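Long-range contacts in Mgp-operon protein 3 (PDB 6RJ1), which is an extracellular, membrane-linked adhesin of Mycoplasma pneumoniae (P40/P90) that probably helps the bacterium attach to host cells, perhaps by recognising sugars: residues A[75-80]-A[138-143]; A[179-184]-A[219-224]; A[503-508]-A[593-598]; A[863-868]-A[891-896]. All blocks are in the same frame, centred on the assembly; numbering follows the deposited sequence.

The four contacts are spread over one chain and follow one another along the sequence, each closing before the next opens. Contact 2 (179-184 with 219-224) and contact 3 (503-508 with 593-598) are the closest pair, with centres 25 Å apart and nearest atoms about 12 Å apart, yet they do not touch. Contact 1 (75-80 with 138-143) lies farthest out, its centre 30 Å from that of the chain. Contact 4 (863-868 with 891-896) is on the opposite side of the chain's centre from contacts 1 and 2, with centres 48 and 39 Å away. Contact 1 joins two loops, contact 2 a loop and a short strand; contact 3 sets a helix against another's end, and contact 4 pairs neighbouring strands.

Contact 1: residues A[75-80]-A[138-143]; sequences SNTNQN and YVKQES
The Y138 ring presents its edge to N78, whose carbonyl oxygen lies near the ring plane and receives a weak hydrogen bond from Y138 OH (OH to N78 O 3.3 Å). The N78 side chain crosses Y138 at about a right angle, yet its amide plane is only 31° from that of the ring. N80 slides past the same ring in the opposite direction, obliquely and with its amide turned 45° from the ring plane; its CG comes 3.8 Å from Y138 CD1. With CG anti to the backbone N (chi1 -163°), the N80 amide reaches back along the 138-143 backbone. There OD1 accepts V139 N at 3.0 Å, the donor standing well above the carbonyl plane, and it also takes L82 N, while ND2 is given to P137 O. Three backbone groups thus fix the rotation of this amide.

Backbone bonding is sparse: N80 and K140 form a single bridge, and Q141 N meets Q79 O at 3.1 Å almost straight. Further along, the K140 chain bends at chi2 and chi4 so that NZ, 2.8 Å from T77 O, approaches in the carbonyl plane. Both segments are loops, and 138-143 runs on from strand 125-135. V139 turns away from the contact to Y158 and L161 of helix 157-163, and Y138 packs on K489 of strand 487-492, the parallel neighbour of 125-135 in the eight-stranded mixed sheet.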
loop_
_atom_site.group_PDB
_atom_site.type_symbol
_atom_site.label_atom_id
_atom_site.label_comp_id
_atom_site.label_asym_id
_atom_site.label_seq_id
_atom_site.Cartn_x
_atom_site.Cartn_y
_atom_site.Cartn_z
ATOM N N SER A 75 32.421 9.162 18.798
ATOM C CA SER A 75 32.231 7.698 18.739
ATOM C C SER A 75 32.818 7.080 17.439
ATOM O O SER A 75 33.913 7.483 17.029
ATOM C CB SER A 75 30.764 7.322 18.968
ATOM O OG SER A 75 30.270 7.844 20.193
ATOM N N ASN A 76 32.114 6.102 16.815
ATOM C CA ASN A 76 32.526 5.478 15.552
ATOM C C ASN A 76 32.099 6.393 14.393
ATOM O O ASN A 76 32.754 6.412 13.347
ATOM C CB ASN A 76 31.895 4.088 15.397
ATOM C CG ASN A 76 32.402 3.308 14.203
ATOM O OD1 ASN A 76 31.975 3.517 13.061
ATOM N ND2 ASN A 76 33.322 2.385 14.443
ATOM N N THR A 77 30.985 7.146 14.598
ATOM C CA THR A 77 30.337 8.109 13.686
ATOM C C THR A 77 29.860 7.465 12.355
ATOM O O THR A 77 29.183 8.141 11.578
ATOM C CB THR A 77 31.190 9.391 13.438
ATOM O OG1 THR A 77 32.248 9.514 14.395
ATOM C CG2 THR A 77 30.345 10.664 13.436
ATOM N N ASN A 78 30.181 6.173 12.098
ATOM C CA ASN A 78 29.761 5.484 10.871
ATOM C C ASN A 78 28.997 4.165 11.143
ATOM O O ASN A 78 28.968 3.265 10.290
ATOM C CB ASN A 78 30.949 5.280 9.917
ATOM C CG ASN A 78 30.950 6.242 8.750
ATOM O OD1 ASN A 78 31.707 7.218 8.722
ATOM N ND2 ASN A 78 30.101 5.992 7.757
ATOM N N GLN A 79 28.344 4.078 12.318
ATOM C CA GLN A 79 27.563 2.910 12.709
ATOM C C GLN A 79 26.070 3.111 12.416
ATOM O O GLN A 79 25.518 4.185 12.682
ATOM C CB GLN A 79 27.807 2.565 14.188
ATOM C CG GLN A 79 27.858 1.064 14.469
ATOM C CD GLN A 79 29.210 0.416 14.238
ATOM O OE1 GLN A 79 29.977 0.773 13.333
ATOM N NE2 GLN A 79 29.525 -0.580 15.052
ATOM N N ASN A 80 25.430 2.075 11.856
ATOM C CA ASN A 80 24.009 2.087 11.516
ATOM C C ASN A 80 23.166 2.043 12.792
ATOM O O ASN A 80 23.425 1.216 13.670
ATOM C CB ASN A 80 23.663 0.911 10.585
ATOM C CG ASN A 80 22.345 1.016 9.840
ATOM O OD1 ASN A 80 21.490 1.873 10.097
ATOM N ND2 ASN A 80 22.146 0.123 8.891
ATOM N N TYR A 138 20.496 1.639 5.567
ATOM C CA TYR A 138 21.459 2.392 6.357
ATOM C C TYR A 138 20.929 3.752 6.829
ATOM O O TYR A 138 20.349 4.511 6.053
ATOM C CB TYR A 138 22.806 2.532 5.632
ATOM C CG TYR A 138 23.873 3.227 6.454
ATOM C CD1 TYR A 138 24.705 2.508 7.309
ATOM C CD2 TYR A 138 24.052 4.604 6.381
ATOM C CE1 TYR A 138 25.682 3.146 8.076
ATOM C CE2 TYR A 138 24.998 5.255 7.170
ATOM C CZ TYR A 138 25.823 4.521 8.003
ATOM O OH TYR A 138 26.773 5.172 8.748
ATOM N N VAL A 139 21.168 4.051 8.114
ATOM C CA VAL A 139 20.847 5.316 8.772
ATOM C C VAL A 139 21.901 5.560 9.857
ATOM O O VAL A 139 22.030 4.768 10.790
ATOM C CB VAL A 139 19.370 5.478 9.226
ATOM C CG1 VAL A 139 18.949 4.427 10.252
ATOM C CG2 VAL A 139 19.101 6.888 9.734
ATOM N N LYS A 140 22.719 6.604 9.668
ATOM C CA LYS A 140 23.848 6.916 10.542
ATOM C C LYS A 140 23.410 7.486 11.887
ATOM O O LYS A 140 22.646 8.452 11.928
ATOM C CB LYS A 140 24.858 7.825 9.803
ATOM C CG LYS A 140 25.998 8.418 10.636
ATOM C CD LYS A 140 25.934 9.955 10.605
ATOM C CE LYS A 140 27.046 10.646 11.357
ATOM N NZ LYS A 140 28.328 10.629 10.601
ATOM N N GLN A 141 23.902 6.868 12.986
ATOM C CA GLN A 141 23.659 7.304 14.365
ATOM C C GLN A 141 24.397 8.623 14.510
ATOM O O GLN A 141 25.599 8.682 14.243
ATOM C CB GLN A 141 24.172 6.264 15.365
ATOM C CG GLN A 141 23.126 5.898 16.397
ATOM C CD GLN A 141 23.649 4.948 17.435
ATOM O OE1 GLN A 141 23.795 5.310 18.605
ATOM N NE2 GLN A 141 23.920 3.704 17.041
ATOM N N GLU A 142 23.672 9.694 14.840
ATOM C CA GLU A 142 24.222 11.039 14.837
ATOM C C GLU A 142 25.187 11.339 16.004
ATOM O O GLU A 142 26.308 10.840 15.952
ATOM C CB GLU A 142 23.106 12.076 14.707
ATOM C CG GLU A 142 22.427 11.932 13.356
ATOM C CD GLU A 142 21.853 13.186 12.740
ATOM O OE1 GLU A 142 21.109 13.910 13.439
ATOM O OE2 GLU A 142 22.125 13.427 11.543
ATOM N N SER A 143 24.776 12.162 17.005
ATOM C CA SER A 143 25.495 12.694 18.188
ATOM C C SER A 143 25.249 14.208 18.200
ATOM O O SER A 143 25.481 14.869 19.216
ATOM C CB SER A 143 27.004 12.438 18.126
ATOM O OG SER A 143 27.354 11.100 18.443
#

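Contact 2: residues A[179-184]-A[219-224]; sequences LARVNG and TGFKLD
V182 and K222 point the same way where loop 179-184 adds a single backbone bridge, N183 with F221, to the short strand 220-222 of the ten-stranded mixed sheet. On its other flank this strand pairs antiparallel with 575-577, and F221 bonds to A576 through the backbone. The aliphatic stem of K222, stretched out beyond CG, runs alongside V182 and brings CD to 3.9 Å from V182 CG1.

R181 and F221 make a second side-by-side pair. Here R181 CG sits 3.6 Å from F221 CD2, approaching the ring obliquely, and the guanidinium is turned 47° from the ring plane. F221 CG lies between its own backbone N and carbonyl carbon (chi1 58°), which brings the ring over beside the stem of R181. The arginine chain then bends at chi2 and chi3 and curls back on its own segment: NE donates to L179 O at 3.0 Å. Its charge is met by E167 in a salt bridge, and Y662 offers a cation-pi contact.

Past these pairs, at G184, the backbones close up. G184 has no side chain to hold them apart, and its CA comes 4.3 Å from F221 CA. K222 N points almost straight at V182 O, 2.8 Å away. At the far end G184 N, equally close to G220 O, stands 53° out of the plane of that carbonyl.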
loop_
_atom_site.group_PDB
_atom_site.type_symbol
_atom_site.label_atom_id
_atom_site.label_comp_id
_atom_site.label_asym_id
_atom_site.label_seq_id
_atom_site.Cartn_x
_atom_site.Cartn_y
_atom_site.Cartn_z
ATOM N N LEU A 179 -11.635 3.833 12.087
ATOM C CA LEU A 179 -10.750 4.717 11.327
ATOM C C LEU A 179 -10.982 6.205 11.653
ATOM O O LEU A 179 -10.071 7.018 11.471
ATOM C CB LEU A 179 -10.898 4.482 9.811
ATOM C CG LEU A 179 -10.112 3.346 9.125
ATOM C CD1 LEU A 179 -8.845 2.929 9.891
ATOM C CD2 LEU A 179 -10.988 2.188 8.809
ATOM N N ALA A 180 -12.203 6.552 12.120
ATOM C CA ALA A 180 -12.637 7.918 12.439
ATOM C C ALA A 180 -11.923 8.556 13.635
ATOM O O ALA A 180 -12.020 8.058 14.753
ATOM C CB ALA A 180 -14.150 7.960 12.640
ATOM N N ARG A 181 -11.230 9.676 13.396
ATOM C CA ARG A 181 -10.493 10.444 14.400
ATOM C C ARG A 181 -11.152 11.818 14.519
ATOM O O ARG A 181 -11.496 12.407 13.494
ATOM C CB ARG A 181 -9.027 10.608 13.937
ATOM C CG ARG A 181 -7.959 9.809 14.699
ATOM C CD ARG A 181 -8.155 8.299 14.788
ATOM N NE ARG A 181 -7.975 7.573 13.530
ATOM C CZ ARG A 181 -6.997 6.697 13.302
ATOM N NH1 ARG A 181 -6.941 6.042 12.154
ATOM N NH2 ARG A 181 -6.073 6.466 14.226
ATOM N N VAL A 182 -11.314 12.344 15.752
ATOM C CA VAL A 182 -11.911 13.666 15.988
ATOM C C VAL A 182 -11.152 14.746 15.203
ATOM O O VAL A 182 -9.921 14.766 15.202
ATOM C CB VAL A 182 -12.089 14.010 17.497
ATOM C CG1 VAL A 182 -12.648 15.420 17.688
ATOM C CG2 VAL A 182 -12.992 12.985 18.183
ATOM N N ASN A 183 -11.903 15.581 14.473
ATOM C CA ASN A 183 -11.376 16.663 13.648
ATOM C C ASN A 183 -10.450 17.602 14.402
ATOM O O ASN A 183 -10.705 17.951 15.559
ATOM C CB ASN A 183 -12.519 17.485 13.051
ATOM C CG ASN A 183 -12.969 17.080 11.684
ATOM O OD1 ASN A 183 -12.244 16.457 10.892
ATOM N ND2 ASN A 183 -14.183 17.469 11.372
ATOM N N GLY A 184 -9.401 18.020 13.709
ATOM C CA GLY A 184 -8.452 18.997 14.203
ATOM C C GLY A 184 -9.060 20.387 14.180
ATOM O O GLY A 184 -10.190 20.579 13.716
ATOM N N THR A 219 -7.531 21.489 9.827
ATOM C CA THR A 219 -6.075 21.367 9.714
ATOM C C THR A 219 -5.529 19.945 9.949
ATOM O O THR A 219 -4.345 19.697 9.696
ATOM C CB THR A 219 -5.394 22.373 10.647
ATOM O OG1 THR A 219 -5.692 22.039 12.005
ATOM C CG2 THR A 219 -5.782 23.804 10.348
ATOM N N GLY A 220 -6.377 19.034 10.423
ATOM C CA GLY A 220 -5.957 17.664 10.673
ATOM C C GLY A 220 -6.877 16.862 11.561
ATOM O O GLY A 220 -8.099 17.007 11.498
ATOM N N PHE A 221 -6.289 15.970 12.363
ATOM C CA PHE A 221 -7.046 15.097 13.250
ATOM C C PHE A 221 -6.337 14.896 14.587
ATOM O O PHE A 221 -5.106 14.839 14.637
ATOM C CB PHE A 221 -7.389 13.752 12.557
ATOM C CG PHE A 221 -6.216 12.933 12.064
ATOM C CD1 PHE A 221 -5.677 13.150 10.802
ATOM C CD2 PHE A 221 -5.685 11.911 12.842
ATOM C CE1 PHE A 221 -4.601 12.374 10.333
ATOM C CE2 PHE A 221 -4.616 11.134 12.377
ATOM C CZ PHE A 221 -4.078 11.371 11.124
ATOM N N LYS A 222 -7.134 14.801 15.666
ATOM C CA LYS A 222 -6.687 14.590 17.039
ATOM C C LYS A 222 -5.982 13.229 17.203
ATOM O O LYS A 222 -6.472 12.208 16.707
ATOM C CB LYS A 222 -7.871 14.713 18.003
ATOM C CG LYS A 222 -8.419 16.126 18.126
ATOM C CD LYS A 222 -9.253 16.289 19.382
ATOM C CE LYS A 222 -9.708 17.719 19.579
ATOM N NZ LYS A 222 -10.635 17.853 20.737
ATOM N N LEU A 223 -4.817 13.229 17.881
ATOM C CA LEU A 223 -4.014 12.017 18.111
ATOM C C LEU A 223 -4.088 11.485 19.557
ATOM O O LEU A 223 -3.408 10.508 19.881
ATOM C CB LEU A 223 -2.548 12.257 17.700
ATOM C CG LEU A 223 -2.285 12.519 16.222
ATOM C CD1 LEU A 223 -0.895 13.043 16.012
ATOM C CD2 LEU A 223 -2.495 11.269 15.392
ATOM N N ASP A 224 -4.923 12.114 20.409
ATOM C CA ASP A 224 -5.101 11.747 21.819
ATOM C C ASP A 224 -5.868 10.434 22.051
ATOM O O ASP A 224 -5.667 9.781 23.078
ATOM C CB ASP A 224 -5.766 12.906 22.590
ATOM C CG ASP A 224 -7.181 13.264 22.163
ATOM O OD1 ASP A 224 -7.476 13.180 20.945
ATOM O OD2 ASP A 224 -7.991 13.656 23.049
#

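Contact 3: residues A[503-508]-A[593-598]; sequences DKQKQF and ALVENT
Within the MgpC adhesin family region, the first turns of helix 503-511 pack against the C-terminal end of helix 591-595 and the loop that leaves it. V595 and Q505 cross obliquely, the amide of the glutamine lying against the branched end of the valine: Q505 CD is 3.7 Å from V595 CB and OE1 is 3.6 Å from V595 CG2. OE1 is hydrogen-bonded by T502 OG1, just ahead of the helix.

One turn further on, F508 points its ring edge at the loop. The carbonyl oxygen of N597 lies near the ring plane, beside CZ and CE2, while those of V595 and T598 come obliquely. R689 ties this corner together, since it donates to N597 O and makes a cation-pi contact with the F508 ring.

No direct hydrogen bond joins the segments. K504 CG, anti to the backbone N, passes 3.8 Å from E596 O; the chain beyond it bends, bringing CE 3.9 Å from the same oxygen, but K504 NZ stays 4.8 Å from E596 OE1, too far for a salt bridge. That carboxylate instead works through a water, which donates to E596 OE1 at 2.8 Å and accepts from K504 N at 3.0 Å.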
loop_
_atom_site.group_PDB
_atom_site.type_symbol
_atom_site.label_atom_id
_atom_site.label_comp_id
_atom_site.label_asym_id
_atom_site.label_seq_id
_atom_site.Cartn_x
_atom_site.Cartn_y
_atom_site.Cartn_z
ATOM N N ASP A 503 4.753 18.228 -11.668
ATOM C CA ASP A 503 5.541 18.753 -10.552
ATOM C C ASP A 503 4.610 19.222 -9.427
ATOM O O ASP A 503 4.951 19.092 -8.246
ATOM C CB ASP A 503 6.479 19.886 -10.999
ATOM C CG ASP A 503 7.452 20.335 -9.916
ATOM O OD1 ASP A 503 8.168 19.459 -9.349
ATOM O OD2 ASP A 503 7.502 21.560 -9.636
ATOM N N LYS A 504 3.412 19.711 -9.807
ATOM C CA LYS A 504 2.387 20.142 -8.875
ATOM C C LYS A 504 1.893 18.943 -8.054
ATOM O O LYS A 504 1.717 19.068 -6.841
ATOM C CB LYS A 504 1.231 20.832 -9.624
ATOM C CG LYS A 504 0.508 21.898 -8.796
ATOM C CD LYS A 504 1.313 23.203 -8.637
ATOM C CE LYS A 504 0.873 24.316 -9.559
ATOM N NZ LYS A 504 1.329 24.105 -10.951
ATOM N N GLN A 505 1.747 17.769 -8.701
ATOM C CA GLN A 505 1.309 16.547 -8.036
ATOM C C GLN A 505 2.300 16.058 -6.980
ATOM O O GLN A 505 1.868 15.544 -5.941
ATOM C CB GLN A 505 0.955 15.454 -9.043
ATOM C CG GLN A 505 -0.496 15.547 -9.505
ATOM C CD GLN A 505 -0.781 14.633 -10.660
ATOM O OE1 GLN A 505 -0.347 14.872 -11.790
ATOM N NE2 GLN A 505 -1.533 13.573 -10.401
ATOM N N LYS A 506 3.617 16.274 -7.216
ATOM C CA LYS A 506 4.679 15.936 -6.261
ATOM C C LYS A 506 4.560 16.894 -5.069
ATOM O O LYS A 506 4.531 16.443 -3.919
ATOM C CB LYS A 506 6.066 16.065 -6.914
ATOM C CG LYS A 506 7.213 15.527 -6.050
ATOM C CD LYS A 506 8.560 15.488 -6.790
ATOM C CE LYS A 506 9.333 16.779 -6.710
ATOM N NZ LYS A 506 10.613 16.690 -7.462
ATOM N N GLN A 507 4.452 18.217 -5.373
ATOM C CA GLN A 507 4.315 19.324 -4.421
ATOM C C GLN A 507 3.180 19.055 -3.437
ATOM O O GLN A 507 3.378 19.228 -2.241
ATOM C CB GLN A 507 4.076 20.653 -5.152
ATOM C CG GLN A 507 5.310 21.239 -5.826
ATOM C CD GLN A 507 4.974 22.442 -6.683
ATOM O OE1 GLN A 507 4.203 23.327 -6.301
ATOM N NE2 GLN A 507 5.555 22.513 -7.863
ATOM N N PHE A 508 2.021 18.567 -3.935
ATOM C CA PHE A 508 0.867 18.223 -3.105
ATOM C C PHE A 508 1.215 17.199 -2.024
ATOM O O PHE A 508 0.886 17.418 -0.863
ATOM C CB PHE A 508 -0.293 17.701 -3.969
ATOM C CG PHE A 508 -1.267 18.774 -4.380
ATOM C CD1 PHE A 508 -2.230 19.239 -3.493
ATOM C CD2 PHE A 508 -1.219 19.329 -5.655
ATOM C CE1 PHE A 508 -3.129 20.232 -3.874
ATOM C CE2 PHE A 508 -2.107 20.344 -6.027
ATOM C CZ PHE A 508 -3.040 20.802 -5.126
ATOM N N ALA A 593 -5.532 20.055 -16.067
ATOM C CA ALA A 593 -5.983 21.235 -15.332
ATOM C C ALA A 593 -6.507 20.864 -13.953
ATOM O O ALA A 593 -6.236 21.590 -12.991
ATOM C CB ALA A 593 -7.046 21.980 -16.118
ATOM N N LEU A 594 -7.218 19.722 -13.850
ATOM C CA LEU A 594 -7.784 19.221 -12.596
ATOM C C LEU A 594 -6.709 18.809 -11.605
ATOM O O LEU A 594 -6.796 19.178 -10.437
ATOM C CB LEU A 594 -8.745 18.047 -12.839
ATOM C CG LEU A 594 -10.106 18.359 -13.454
ATOM C CD1 LEU A 594 -10.784 17.094 -13.907
ATOM C CD2 LEU A 594 -11.007 19.087 -12.486
ATOM N N VAL A 595 -5.696 18.058 -12.067
ATOM C CA VAL A 595 -4.619 17.567 -11.204
ATOM C C VAL A 595 -3.642 18.688 -10.816
ATOM O O VAL A 595 -3.020 18.611 -9.753
ATOM C CB VAL A 595 -3.899 16.304 -11.749
ATOM C CG1 VAL A 595 -4.874 15.139 -11.867
ATOM C CG2 VAL A 595 -3.195 16.571 -13.081
ATOM N N GLU A 596 -3.527 19.734 -11.653
ATOM C CA GLU A 596 -2.653 20.868 -11.361
ATOM C C GLU A 596 -3.390 21.986 -10.607
ATOM O O GLU A 596 -2.769 22.999 -10.289
ATOM C CB GLU A 596 -1.949 21.394 -12.628
ATOM C CG GLU A 596 -0.929 20.426 -13.214
ATOM C CD GLU A 596 -0.106 20.935 -14.386
ATOM O OE1 GLU A 596 1.132 20.743 -14.361
ATOM O OE2 GLU A 596 -0.692 21.512 -15.332
ATOM N N ASN A 597 -4.700 21.802 -10.297
ATOM C CA ASN A 597 -5.495 22.780 -9.540
ATOM C C ASN A 597 -4.867 23.037 -8.181
ATOM O O ASN A 597 -4.438 22.117 -7.500
ATOM C CB ASN A 597 -6.952 22.359 -9.410
ATOM C CG ASN A 597 -7.817 23.409 -8.763
ATOM O OD1 ASN A 597 -8.103 23.348 -7.575
ATOM N ND2 ASN A 597 -8.265 24.392 -9.529
ATOM N N THR A 598 -4.771 24.304 -7.821
ATOM C CA THR A 598 -4.090 24.818 -6.633
ATOM C C THR A 598 -4.834 24.530 -5.291
ATOM O O THR A 598 -4.191 24.600 -4.246
ATOM C CB THR A 598 -3.801 26.292 -6.921
ATOM O OG1 THR A 598 -2.437 26.391 -7.306
ATOM C CG2 THR A 598 -4.145 27.249 -5.786
HETATM O O HOH W 1 3.169 21.154 -12.433
#

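Contact 4: residues A[863-868]-A[891-896]; sequences WFYTFD and ITVSRT
Four backbone hydrogen bonds join the two strands. W863 and V893 form one hydrogen-bonded antiparallel pair, with V893 N to W863 O at 2.9 Å, and Y865 and I891 form the next, with Y865 N to I891 O at 2.8 Å and almost perfectly straight. F864 and T892 between them are a non-hydrogen-bonded pair, where CA-H groups of F864 and T892 lean on the carbonyls of I891 and W863.

Apolar contacts fill the face that carries W863, Y865, I891 and V893. V893 CG2 lies 3.8 Å from Y865 CE1, obliquely to the ring, and I891 CD1 reaches F867 CE2 at 4.0 Å. The strands run 158° apart and belong to an antiparallel sheet of five strands, with 851-857 on the flank of 862-868 away from 888-896, an arrangement consistent with a blade of the beta-propeller of P110-like adhesins. V802 and L804 of strand 799-805 cover this face.

On the other face T892 OG1 sits beside the F864 ring, 3.2 Å from CE1, and is held by N920 and G961. At the end of the strands the extended R895 lays one face of its guanidinium under W863: CH2 stands 3.5 Å above that plane, offset toward its rim, with the two planes 35° apart. R895 NH1 is bonded to Y856 OH, whose ring also meets the W863 indole.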
loop_
_atom_site.group_PDB
_atom_site.type_symbol
_atom_site.label_atom_id
_atom_site.label_comp_id
_atom_site.label_asym_id
_atom_site.label_seq_id
_atom_site.Cartn_x
_atom_site.Cartn_y
_atom_site.Cartn_z
ATOM N N TRP A 863 -4.943 -13.205 -17.890
ATOM C CA TRP A 863 -4.468 -13.274 -16.522
ATOM C C TRP A 863 -5.482 -14.104 -15.727
ATOM O O TRP A 863 -6.696 -13.983 -15.951
ATOM C CB TRP A 863 -4.387 -11.870 -15.913
ATOM C CG TRP A 863 -3.290 -10.991 -16.436
ATOM C CD1 TRP A 863 -2.060 -10.804 -15.877
ATOM C CD2 TRP A 863 -3.389 -10.049 -17.515
ATOM N NE1 TRP A 863 -1.369 -9.832 -16.563
ATOM C CE2 TRP A 863 -2.163 -9.345 -17.569
ATOM C CE3 TRP A 863 -4.401 -9.722 -18.440
ATOM C CZ2 TRP A 863 -1.911 -8.351 -18.526
ATOM C CZ3 TRP A 863 -4.144 -8.748 -19.396
ATOM C CH2 TRP A 863 -2.916 -8.069 -19.429
ATOM N N PHE A 864 -4.984 -14.939 -14.800
ATOM C CA PHE A 864 -5.818 -15.760 -13.930
ATOM C C PHE A 864 -5.459 -15.496 -12.480
ATOM O O PHE A 864 -4.308 -15.688 -12.086
ATOM C CB PHE A 864 -5.712 -17.249 -14.296
ATOM C CG PHE A 864 -6.220 -17.577 -15.678
ATOM C CD1 PHE A 864 -7.583 -17.693 -15.928
ATOM C CD2 PHE A 864 -5.336 -17.776 -16.732
ATOM C CE1 PHE A 864 -8.052 -17.986 -17.212
ATOM C CE2 PHE A 864 -5.806 -18.068 -18.016
ATOM C CZ PHE A 864 -7.161 -18.173 -18.247
ATOM N N TYR A 865 -6.436 -15.000 -11.705
ATOM C CA TYR A 865 -6.291 -14.658 -10.284
ATOM C C TYR A 865 -6.939 -15.724 -9.422
ATOM O O TYR A 865 -8.162 -15.880 -9.453
ATOM C CB TYR A 865 -6.905 -13.284 -9.993
ATOM C CG TYR A 865 -6.068 -12.128 -10.484
ATOM C CD1 TYR A 865 -6.071 -11.757 -11.830
ATOM C CD2 TYR A 865 -5.284 -11.387 -9.603
ATOM C CE1 TYR A 865 -5.282 -10.702 -12.292
ATOM C CE2 TYR A 865 -4.506 -10.319 -10.049
ATOM C CZ TYR A 865 -4.506 -9.981 -11.394
ATOM O OH TYR A 865 -3.732 -8.935 -11.835
ATOM N N THR A 866 -6.112 -16.476 -8.682
ATOM C CA THR A 866 -6.577 -17.542 -7.808
ATOM C C THR A 866 -6.720 -17.026 -6.386
ATOM O O THR A 866 -5.795 -16.432 -5.839
ATOM C CB THR A 866 -5.693 -18.783 -7.946
ATOM O OG1 THR A 866 -5.608 -19.138 -9.330
ATOM C CG2 THR A 866 -6.219 -19.967 -7.153
ATOM N N PHE A 867 -7.897 -17.239 -5.808
ATOM C CA PHE A 867 -8.236 -16.830 -4.448
ATOM C C PHE A 867 -8.519 -18.056 -3.596
ATOM O O PHE A 867 -9.361 -18.879 -3.957
ATOM C CB PHE A 867 -9.462 -15.911 -4.475
ATOM C CG PHE A 867 -9.155 -14.566 -5.085
ATOM C CD1 PHE A 867 -8.701 -13.515 -4.295
ATOM C CD2 PHE A 867 -9.318 -14.347 -6.452
ATOM C CE1 PHE A 867 -8.409 -12.274 -4.856
ATOM C CE2 PHE A 867 -9.023 -13.104 -7.009
ATOM C CZ PHE A 867 -8.555 -12.084 -6.209
ATOM N N ASP A 868 -7.827 -18.170 -2.467
ATOM C CA ASP A 868 -7.930 -19.296 -1.546
ATOM C C ASP A 868 -8.574 -18.835 -0.241
ATOM O O ASP A 868 -8.005 -17.987 0.439
ATOM C CB ASP A 868 -6.509 -19.841 -1.286
ATOM C CG ASP A 868 -6.380 -21.231 -0.689
ATOM O OD1 ASP A 868 -7.296 -21.647 0.066
ATOM O OD2 ASP A 868 -5.346 -21.895 -0.953
ATOM N N ILE A 891 -10.646 -15.541 -10.861
ATOM C CA ILE A 891 -11.022 -14.412 -11.715
ATOM C C ILE A 891 -10.142 -14.402 -12.974
ATOM O O ILE A 891 -8.938 -14.624 -12.890
ATOM C CB ILE A 891 -10.993 -13.066 -10.938
ATOM C CG1 ILE A 891 -12.253 -12.924 -10.051
ATOM C CG2 ILE A 891 -10.820 -11.851 -11.878
ATOM C CD1 ILE A 891 -12.240 -11.784 -9.014
ATOM N N THR A 892 -10.749 -14.160 -14.133
ATOM C CA THR A 892 -10.041 -14.043 -15.401
ATOM C C THR A 892 -10.009 -12.570 -15.798
ATOM O O THR A 892 -11.044 -11.898 -15.758
ATOM C CB THR A 892 -10.697 -14.928 -16.475
ATOM O OG1 THR A 892 -10.534 -16.285 -16.089
ATOM C CG2 THR A 892 -10.087 -14.733 -17.862
ATOM N N VAL A 893 -8.827 -12.072 -16.180
ATOM C CA VAL A 893 -8.689 -10.698 -16.645
ATOM C C VAL A 893 -8.319 -10.709 -18.137
ATOM O O VAL A 893 -7.365 -11.371 -18.534
ATOM C CB VAL A 893 -7.770 -9.823 -15.761
ATOM C CG1 VAL A 893 -7.644 -8.416 -16.332
ATOM C CG2 VAL A 893 -8.295 -9.755 -14.326
ATOM N N SER A 894 -9.110 -10.016 -18.960
ATOM C CA SER A 894 -8.906 -9.950 -20.404
ATOM C C SER A 894 -8.756 -8.507 -20.869
ATOM O O SER A 894 -9.266 -7.600 -20.221
ATOM C CB SER A 894 -10.076 -10.610 -21.129
ATOM O OG SER A 894 -11.334 -10.170 -20.640
ATOM N N ARG A 895 -8.071 -8.298 -21.999
ATOM C CA ARG A 895 -7.881 -6.973 -22.587
ATOM C C ARG A 895 -9.145 -6.530 -23.323
ATOM O O ARG A 895 -9.830 -7.358 -23.928
ATOM C CB ARG A 895 -6.711 -6.993 -23.578
ATOM C CG ARG A 895 -5.338 -6.991 -22.951
ATOM C CD ARG A 895 -4.277 -7.016 -24.030
ATOM N NE ARG A 895 -2.931 -6.810 -23.491
ATOM C CZ ARG A 895 -2.160 -7.772 -22.993
ATOM N NH1 ARG A 895 -2.596 -9.021 -22.941
ATOM N NH2 ARG A 895 -0.952 -7.489 -22.529
ATOM N N THR A 896 -9.446 -5.221 -23.285
ATOM C CA THR A 896 -10.581 -4.600 -23.987
ATOM C C THR A 896 -10.132 -3.272 -24.603
ATOM O O THR A 896 -9.205 -2.639 -24.093
ATOM C CB THR A 896 -11.813 -4.389 -23.064
ATOM O OG1 THR A 896 -11.474 -3.559 -21.955
ATOM C CG2 THR A 896 -12.449 -5.695 -22.583
#